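Side-chain contacts in uncharacterized protein (Shigella flexneri 5a str. M90T, PDB 5EUR), which is of unknown function, a small mostly helical protein with a three-stranded antiparallel sheet, carrying a DUF6971 family domain: residues K29-I34 with A60-G65; A48-I53 with S71-Q76. All coordinates share one frame; numbering follows the deposited sequence.

Interaction 1 (K29-I34 with A60-G65); sequences KYFTEI and AGLDAG
L62 reaches helix 28-43 through a single methyl, CD1, which lies in the plane of the F31 ring at its edge, 3.9 Å from F31 CE2 and 4.0 Å from F31 CD2. The two side chains meet at about a right angle, and the face of the ring is not what L62 uses. CG of F31 lies anti to the backbone N (chi1 -176°), which carries the ring toward the loop, and chi2 of 67° turns its CD2/CE2 edge to L62. A second apolar touch comes from the next residue along the helix: T32 CG2 stands 4.2 Å from L62 CD1, so one methyl packs against both side chains. Around them, F31 also meets I57, V36, I10, V19 and V21, while L62 touches I57 and L12.

The polar bonds run within each segment or to residues outside the pair. T32 OG1 bonds back to T28 O within its helix, and K29 NZ makes a weak bond, 3.5 Å, to T32 OG1. In the loop, G61 closes helix 47-59 with a Schellman motif. Two residues further on, D63 OD1 accepts from G65 N at 2.8 Å, an Asx turn in which the N-H comes in 36° out of the carboxylate plane. Two backbone carbonyls find partners beyond the segments: L62 O takes R89 NH1, and T32 O takes Y67 OH.

Across the contact itself the chemistry is therefore purely apolar: packing brings L62 against the helix, while the D63-G65 turn and the bond from L62 O to R89 probably steady the backbone that carries it.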
ATOM      1  N   LYS A  29      -5.670  10.621  -3.069  1.00 15.39           N
ATOM      2  CA  LYS A  29      -4.631  11.132  -2.181  1.00 14.34           C
ATOM      3  C   LYS A  29      -3.903  10.005  -1.457  1.00 16.34           C
ATOM      4  O   LYS A  29      -2.693  10.095  -1.248  1.00 15.64           O
ATOM      5  CB  LYS A  29      -5.237  12.119  -1.181  1.00 18.35           C
ATOM      6  CG  LYS A  29      -5.755  13.376  -1.854  1.00 27.49           C
ATOM      7  CD  LYS A  29      -4.604  14.251  -2.312  1.00 29.30           C
ATOM      8  CE  LYS A  29      -4.846  14.819  -3.693  1.00 35.27           C
ATOM      9  NZ  LYS A  29      -3.982  14.109  -4.691  1.00 33.71           N
ATOM     10  N   TYR A  30      -4.605   8.939  -1.066  1.00 12.83           N
ATOM     11  CA  TYR A  30      -3.890   7.805  -0.477  1.00 13.63           C
ATOM     12  C   TYR A  30      -2.914   7.214  -1.483  1.00 13.17           C
ATOM     13  O   TYR A  30      -1.756   6.922  -1.153  1.00 12.73           O
ATOM     14  CB  TYR A  30      -4.868   6.728   0.007  1.00 13.81           C
ATOM     15  CG  TYR A  30      -4.166   5.498   0.531  1.00 13.46           C
ATOM     16  CD1 TYR A  30      -3.639   5.470   1.819  1.00 15.04           C
ATOM     17  CD2 TYR A  30      -4.023   4.363  -0.266  1.00 13.79           C
ATOM     18  CE1 TYR A  30      -2.991   4.338   2.294  1.00 15.04           C
ATOM     19  CE2 TYR A  30      -3.367   3.237   0.200  1.00 13.58           C
ATOM     20  CZ  TYR A  30      -2.857   3.236   1.479  1.00 14.25           C
ATOM     21  OH  TYR A  30      -2.203   2.120   1.940  1.00 13.45           O
ATOM     22  N   PHE A  31      -3.359   7.037  -2.725  1.00 13.57           N
ATOM     23  CA  PHE A  31      -2.464   6.476  -3.729  1.00 13.22           C
ATOM     24  C   PHE A  31      -1.253   7.377  -3.962  1.00 13.69           C
ATOM     25  O   PHE A  31      -0.115   6.901  -4.005  1.00 13.26           O
ATOM     26  CB  PHE A  31      -3.223   6.239  -5.032  1.00 11.49           C
ATOM     27  CG  PHE A  31      -2.396   5.590  -6.082  1.00 13.64           C
ATOM     28  CD1 PHE A  31      -1.954   4.280  -5.914  1.00 13.77           C
ATOM     29  CD2 PHE A  31      -2.053   6.265  -7.234  1.00 13.42           C
ATOM     30  CE1 PHE A  31      -1.184   3.660  -6.884  1.00 14.25           C
ATOM     31  CE2 PHE A  31      -1.282   5.648  -8.203  1.00 13.95           C
ATOM     32  CZ  PHE A  31      -0.849   4.352  -8.031  1.00 14.98           C
ATOM     33  N   THR A  32      -1.469   8.687  -4.131  1.00 12.40           N
ATOM     34  CA  THR A  32      -0.336   9.535  -4.495  1.00 12.98           C
ATOM     35  C   THR A  32       0.555   9.883  -3.305  1.00 13.25           C
ATOM     36  O   THR A  32       1.769  10.016  -3.474  1.00 16.48           O
ATOM     37  CB  THR A  32      -0.814  10.812  -5.193  1.00 15.84           C
ATOM     38  OG1 THR A  32      -1.654  11.566  -4.312  1.00 15.59           O
ATOM     39  CG2 THR A  32      -1.575  10.461  -6.469  1.00 14.89           C
ATOM     40  N   GLU A  33      -0.006  10.024  -2.104  1.00 13.04           N
ATOM     41  CA  GLU A  33       0.796  10.405  -0.945  1.00 11.96           C
ATOM     42  C   GLU A  33       1.459   9.210  -0.260  1.00 14.56           C
ATOM     43  O   GLU A  33       2.579   9.339   0.253  1.00 18.01           O
ATOM     44  CB  GLU A  33      -0.078  11.142   0.070  1.00 15.35           C
ATOM     45  CG  GLU A  33      -0.739  12.415  -0.465  1.00 17.65           C
ATOM     46  CD  GLU A  33       0.204  13.597  -0.496  1.00 24.76           C
ATOM     47  OE1 GLU A  33       1.366  13.447  -0.078  1.00 21.01           O
ATOM     48  OE2 GLU A  33      -0.226  14.679  -0.948  1.00 26.91           O
ATOM     49  N   ILE A  34       0.787   8.053  -0.210  1.00 14.16           N
ATOM     50  CA  ILE A  34       1.353   6.886   0.469  1.00 13.02           C
ATOM     51  C   ILE A  34       1.919   5.873  -0.529  1.00 12.84           C
ATOM     52  O   ILE A  34       3.100   5.500  -0.459  1.00 12.89           O
ATOM     53  CB  ILE A  34       0.303   6.210   1.375  1.00 13.21           C
ATOM     54  CG1 ILE A  34      -0.219   7.193   2.428  1.00 17.63           C
ATOM     55  CG2 ILE A  34       0.893   4.964   2.028  1.00 13.81           C
ATOM     56  CD1 ILE A  34       0.751   7.468   3.555  1.00 19.15           C
ATOM     57  N   ALA A  60      -1.193   8.442 -16.460  1.00 15.65           N
ATOM     58  CA  ALA A  60      -2.517   8.322 -15.871  1.00 18.45           C
ATOM     59  C   ALA A  60      -3.170   9.664 -15.564  1.00 19.03           C
ATOM     60  O   ALA A  60      -4.319   9.686 -15.110  1.00 22.63           O
ATOM     61  CB  ALA A  60      -2.435   7.479 -14.595  1.00 19.33           C
ATOM     62  N   GLY A  61      -2.480  10.777 -15.777  1.00 17.00           N
ATOM     63  CA  GLY A  61      -3.032  12.067 -15.431  1.00 19.76           C
ATOM     64  C   GLY A  61      -2.689  12.558 -14.046  1.00 19.78           C
ATOM     65  O   GLY A  61      -3.229  13.586 -13.616  1.00 19.51           O
ATOM     66  N   LEU A  62      -1.803  11.865 -13.343  1.00 17.55           N
ATOM     67  CA  LEU A  62      -1.376  12.246 -12.008  1.00 15.42           C
ATOM     68  C   LEU A  62      -0.099  13.079 -12.084  1.00 13.57           C
ATOM     69  O   LEU A  62       0.534  13.196 -13.134  1.00 16.23           O
ATOM     70  CB  LEU A  62      -1.164  11.001 -11.150  1.00 13.84           C
ATOM     71  CG  LEU A  62      -2.410  10.124 -11.017  1.00 16.84           C
ATOM     72  CD1 LEU A  62      -2.077   8.795 -10.315  1.00 17.76           C
ATOM     73  CD2 LEU A  62      -3.486  10.869 -10.267  1.00 20.74           C
ATOM     74  N   ASP A  63       0.290  13.662 -10.944  1.00 14.17           N
ATOM     75  CA  ASP A  63       1.423  14.589 -10.924  1.00 16.03           C
ATOM     76  C   ASP A  63       2.713  13.822 -10.667  1.00 15.32           C
ATOM     77  O   ASP A  63       3.037  13.496  -9.522  1.00 16.74           O
ATOM     78  CB  ASP A  63       1.210  15.666  -9.873  1.00 15.67           C
ATOM     79  CG  ASP A  63       2.231  16.775  -9.962  1.00 19.22           C
ATOM     80  OD1 ASP A  63       3.242  16.620 -10.695  1.00 18.35           O
ATOM     81  OD2 ASP A  63       2.011  17.809  -9.293  1.00 22.81           O
ATOM     82  N   ALA A  64       3.486  13.586 -11.733  1.00 13.89           N
ATOM     83  CA  ALA A  64       4.753  12.879 -11.607  1.00 13.58           C
ATOM     84  C   ALA A  64       5.869  13.774 -11.091  1.00 13.98           C
ATOM     85  O   ALA A  64       6.984  13.285 -10.861  1.00 16.02           O
ATOM     86  CB  ALA A  64       5.153  12.249 -12.945  1.00 16.47           C
ATOM     87  N   GLY A  65       5.594  15.055 -10.876  1.00 14.42           N
ATOM     88  CA  GLY A  65       6.597  15.955 -10.357  1.00 15.27           C
ATOM     89  C   GLY A  65       6.643  16.101  -8.853  1.00 19.08           C
ATOM     90  O   GLY A  65       7.467  16.865  -8.340  1.00 18.04           O
TER

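Interaction 2 (A48-I53 with S71-Q76)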
ATOM      1  N   ALA A  48      16.231   3.773 -13.411  1.00 19.27           N
ATOM      2  CA  ALA A  48      15.464   3.219 -14.521  1.00 22.11           C
ATOM      3  C   ALA A  48      14.077   2.784 -14.058  1.00 22.49           C
ATOM      4  O   ALA A  48      13.065   3.054 -14.727  1.00 20.80           O
ATOM      5  CB  ALA A  48      16.222   2.049 -15.147  1.00 25.34           C
ATOM      6  N   ASN A  49      14.011   2.136 -12.894  1.00 17.07           N
ATOM      7  CA  ASN A  49      12.728   1.681 -12.370  1.00 18.61           C
ATOM      8  C   ASN A  49      11.862   2.861 -11.957  1.00 17.53           C
ATOM      9  O   ASN A  49      10.658   2.899 -12.263  1.00 19.16           O
ATOM     10  CB  ASN A  49      12.942   0.732 -11.183  1.00 17.76           C
ATOM     11  CG  ASN A  49      11.691  -0.054 -10.829  1.00 21.15           C
ATOM     12  OD1 ASN A  49      10.675   0.021 -11.521  1.00 26.25           O
ATOM     13  ND2 ASN A  49      11.760  -0.822  -9.740  1.00 24.08           N
ATOM     14  N   SER A  50      12.449   3.831 -11.249  1.00 14.27           N
ATOM     15  CA  SER A  50      11.634   4.968 -10.824  1.00 16.20           C
ATOM     16  C   SER A  50      11.164   5.777 -12.028  1.00 17.44           C
ATOM     17  O   SER A  50      10.050   6.314 -12.021  1.00 14.71           O
ATOM     18  CB  SER A  50      12.381   5.845  -9.808  1.00 16.57           C
ATOM     19  OG  SER A  50      13.619   6.356 -10.280  1.00 16.58           O
ATOM     20  N   ASN A  51      11.977   5.843 -13.085  1.00 16.38           N
ATOM     21  CA  ASN A  51      11.519   6.513 -14.297  1.00 17.75           C
ATOM     22  C   ASN A  51      10.317   5.807 -14.893  1.00 18.84           C
ATOM     23  O   ASN A  51       9.370   6.472 -15.330  1.00 18.53           O
ATOM     24  CB  ASN A  51      12.644   6.596 -15.328  1.00 20.61           C
ATOM     25  CG  ASN A  51      13.658   7.663 -15.002  1.00 21.40           C
ATOM     26  OD1 ASN A  51      13.406   8.568 -14.208  1.00 23.30           O
ATOM     27  ND2 ASN A  51      14.832   7.560 -15.619  1.00 27.64           N
ATOM     28  N   ARG A  52      10.336   4.461 -14.931  1.00 16.27           N
ATOM     29  CA  ARG A  52       9.169   3.720 -15.415  1.00 18.08           C
ATOM     30  C   ARG A  52       7.921   4.047 -14.599  1.00 16.05           C
ATOM     31  O   ARG A  52       6.844   4.342 -15.151  1.00 17.31           O
ATOM     32  CB  ARG A  52       9.437   2.211 -15.366  1.00 19.70           C
ATOM     33  CG  ARG A  52      10.298   1.650 -16.489  1.00 28.37           C
ATOM     34  CD  ARG A  52      10.506   0.130 -16.301  1.00 30.04           C
ATOM     35  NE  ARG A  52       9.236  -0.584 -16.139  1.00 40.27           N
ATOM     36  CZ  ARG A  52       8.555  -1.165 -17.125  1.00 39.69           C
ATOM     37  NH1 ARG A  52       9.019  -1.140 -18.365  1.00 35.21           N
ATOM     38  NH2 ARG A  52       7.408  -1.783 -16.868  1.00 34.71           N
ATOM     39  N   ILE A  53       8.039   3.954 -13.271  1.00 16.08           N
ATOM     40  CA  ILE A  53       6.900   4.257 -12.408  1.00 14.46           C
ATOM     41  C   ILE A  53       6.341   5.637 -12.727  1.00 12.91           C
ATOM     42  O   ILE A  53       5.130   5.814 -12.904  1.00 14.62           O
ATOM     43  CB  ILE A  53       7.313   4.162 -10.931  1.00 13.64           C
ATOM     44  CG1 ILE A  53       7.630   2.710 -10.562  1.00 15.01           C
ATOM     45  CG2 ILE A  53       6.209   4.697 -10.049  1.00 13.42           C
ATOM     46  CD1 ILE A  53       8.433   2.599  -9.257  1.00 14.25           C
ATOM     47  N   SER A  71      11.428  12.667  -9.035  1.00 16.50           N
ATOM     48  CA  SER A  71      10.834  13.531 -10.062  1.00 17.09           C
ATOM     49  C   SER A  71      11.889  14.298 -10.856  1.00 21.40           C
ATOM     50  O   SER A  71      11.749  14.468 -12.072  1.00 21.08           O
ATOM     51  CB  SER A  71       9.856  14.507  -9.431  1.00 16.87           C
ATOM     52  OG  SER A  71       8.715  13.817  -8.954  1.00 16.60           O
ATOM     53  N   ARG A  72      12.923  14.804 -10.190  1.00 21.77           N
ATOM     54  CA  ARG A  72      13.936  15.559 -10.924  1.00 24.38           C
ATOM     55  C   ARG A  72      14.693  14.655 -11.893  1.00 25.01           C
ATOM     56  O   ARG A  72      14.913  15.026 -13.061  1.00 26.09           O
ATOM     57  CB  ARG A  72      14.866  16.264  -9.934  1.00 25.28           C
ATOM     58  CG  ARG A  72      14.093  17.199  -8.998  1.00 30.31           C
ATOM     59  CD  ARG A  72      14.974  18.156  -8.197  1.00 38.05           C
ATOM     60  NE  ARG A  72      15.566  17.527  -7.018  1.00 37.65           N
ATOM     61  CZ  ARG A  72      14.985  17.479  -5.822  1.00 36.13           C
ATOM     62  NH1 ARG A  72      13.786  18.023  -5.636  1.00 35.20           N
ATOM     63  NH2 ARG A  72      15.603  16.883  -4.810  1.00 40.05           N
ATOM     64  N   TRP A  73      15.057  13.444 -11.437  1.00 22.23           N
ATOM     65  CA  TRP A  73      15.612  12.439 -12.337  1.00 21.73           C
ATOM     66  C   TRP A  73      14.694  12.193 -13.526  1.00 26.10           C
ATOM     67  O   TRP A  73      15.143  12.191 -14.675  1.00 23.55           O
ATOM     68  CB  TRP A  73      15.842  11.107 -11.611  1.00 25.19           C
ATOM     69  CG  TRP A  73      16.816  11.092 -10.488  1.00 26.20           C
ATOM     70  CD1 TRP A  73      17.726  12.056 -10.162  1.00 28.85           C
ATOM     71  CD2 TRP A  73      17.034  10.004  -9.571  1.00 25.28           C
ATOM     72  NE1 TRP A  73      18.476  11.646  -9.077  1.00 31.55           N
ATOM     73  CE2 TRP A  73      18.066  10.393  -8.697  1.00 27.89           C
ATOM     74  CE3 TRP A  73      16.434   8.750  -9.395  1.00 23.37           C
ATOM     75  CZ2 TRP A  73      18.521   9.570  -7.658  1.00 33.24           C
ATOM     76  CZ3 TRP A  73      16.897   7.921  -8.373  1.00 23.94           C
ATOM     77  CH2 TRP A  73      17.923   8.344  -7.511  1.00 29.52           C
ATOM     78  N   TRP A  74      13.397  11.975 -13.264  1.00 19.25           N
ATOM     79  CA  TRP A  74      12.471  11.646 -14.345  1.00 17.59           C
ATOM     80  C   TRP A  74      12.354  12.795 -15.341  1.00 20.42           C
ATOM     81  O   TRP A  74      12.317  12.569 -16.555  1.00 23.34           O
ATOM     82  CB  TRP A  74      11.098  11.294 -13.753  1.00 17.24           C
ATOM     83  CG  TRP A  74       9.966  11.253 -14.734  1.00 17.25           C
ATOM     84  CD1 TRP A  74       9.657  10.249 -15.618  1.00 18.04           C
ATOM     85  CD2 TRP A  74       8.989  12.279 -14.935  1.00 17.43           C
ATOM     86  NE1 TRP A  74       8.528  10.587 -16.334  1.00 18.02           N
ATOM     87  CE2 TRP A  74       8.111  11.833 -15.941  1.00 16.99           C
ATOM     88  CE3 TRP A  74       8.770  13.533 -14.348  1.00 15.86           C
ATOM     89  CZ2 TRP A  74       7.023  12.610 -16.388  1.00 16.32           C
ATOM     90  CZ3 TRP A  74       7.691  14.301 -14.792  1.00 17.16           C
ATOM     91  CH2 TRP A  74       6.830  13.826 -15.794  1.00 17.59           C
ATOM     92  N   ALA A  75      12.315  14.027 -14.840  1.00 20.93           N
ATOM     93  CA  ALA A  75      12.127  15.202 -15.688  1.00 23.51           C
ATOM     94  C   ALA A  75      13.322  15.444 -16.591  1.00 28.96           C
ATOM     95  O   ALA A  75      13.178  16.059 -17.657  1.00 30.42           O
ATOM     96  CB  ALA A  75      11.866  16.440 -14.831  1.00 25.10           C
ATOM     97  N   GLN A  76      14.513  15.007 -16.181  1.00 25.06           N
ATOM     98  CA  GLN A  76      15.668  15.142 -17.062  1.00 29.33           C
ATOM     99  C   GLN A  76      16.143  13.805 -17.632  1.00 28.72           C
ATOM    100  O   GLN A  76      17.313  13.665 -18.007  1.00 30.59           O
ATOM    101  CB  GLN A  76      16.780  15.887 -16.331  1.00 29.97           C
ATOM    102  CG  GLN A  76      16.314  17.295 -15.952  1.00 36.55           C
ATOM    103  CD  GLN A  76      17.010  17.885 -14.744  1.00 40.63           C
ATOM    104  OE1 GLN A  76      17.969  18.641 -14.878  1.00 41.00           O
ATOM    105  NE2 GLN A  76      16.525  17.545 -13.552  1.00 34.49           N
TER
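N51 meets W74 where helices 47-59 and 68-75 cross; N51 CA and W74 CA, the nearest such pair across the two segments, are 5.2 Å apart. From the N51 backbone, CB leaves the helix to one side of the partner, and CG, anti to the carbonyl carbon (chi1 -76°), turns the amide back toward helix 68-75. OD1 at the tip does the touching: it sits 3.2 Å from W74 CA and 3.6 Å from W74 CB, and also lies 3.9 Å from W73 C. These are packing contacts of an amide oxygen against backbone and CB. The backbone of N51 joins in, its O lying 3.8 Å from W74 CD1, obliquely to the ring.

One residue back, S50 OG approaches the edge of the W73 indole in its plane, 3.8 Å from W73 CE3. That hydroxyl is hydrogen-bonded to M47 O in its own helix. The polar end of W74 is engaged too, NE1 bonding to N55 OD1 a turn further along helix 47-59, so this indole ties the two helices together.

The short helix axes pass 9.3 Å apart at -83°, nearly perpendicular, which confines the contact to a few residues. W73 also touches M47 and meets the Y70 ring, whereas W74 packs on L54, H58 and A64. S50 touches L40 and T43 of helix 28-43 as well, so at this point three helices meet round it.

Interaction 1 lies near the centre of the chain and is buried; interaction 2, about 14 Å away between centres, is only partly buried. Helix 47-59 connects them: it supplies one side of interaction 2 directly, and its I57 touches both F31 and L62 of interaction 1, whose loop runs on from the end of that helix. The deeper contact is methyl against aromatic edge, next to the sheet; the outer one sets a serine hydroxyl against an indole edge and an asparagine oxygen against the backbone and CB of a tryptophan. They also touch each other, through a probable hydrogen bond of 2.6 Å between A64 O and S71 OG and through A64 CB packing against W74 CH2.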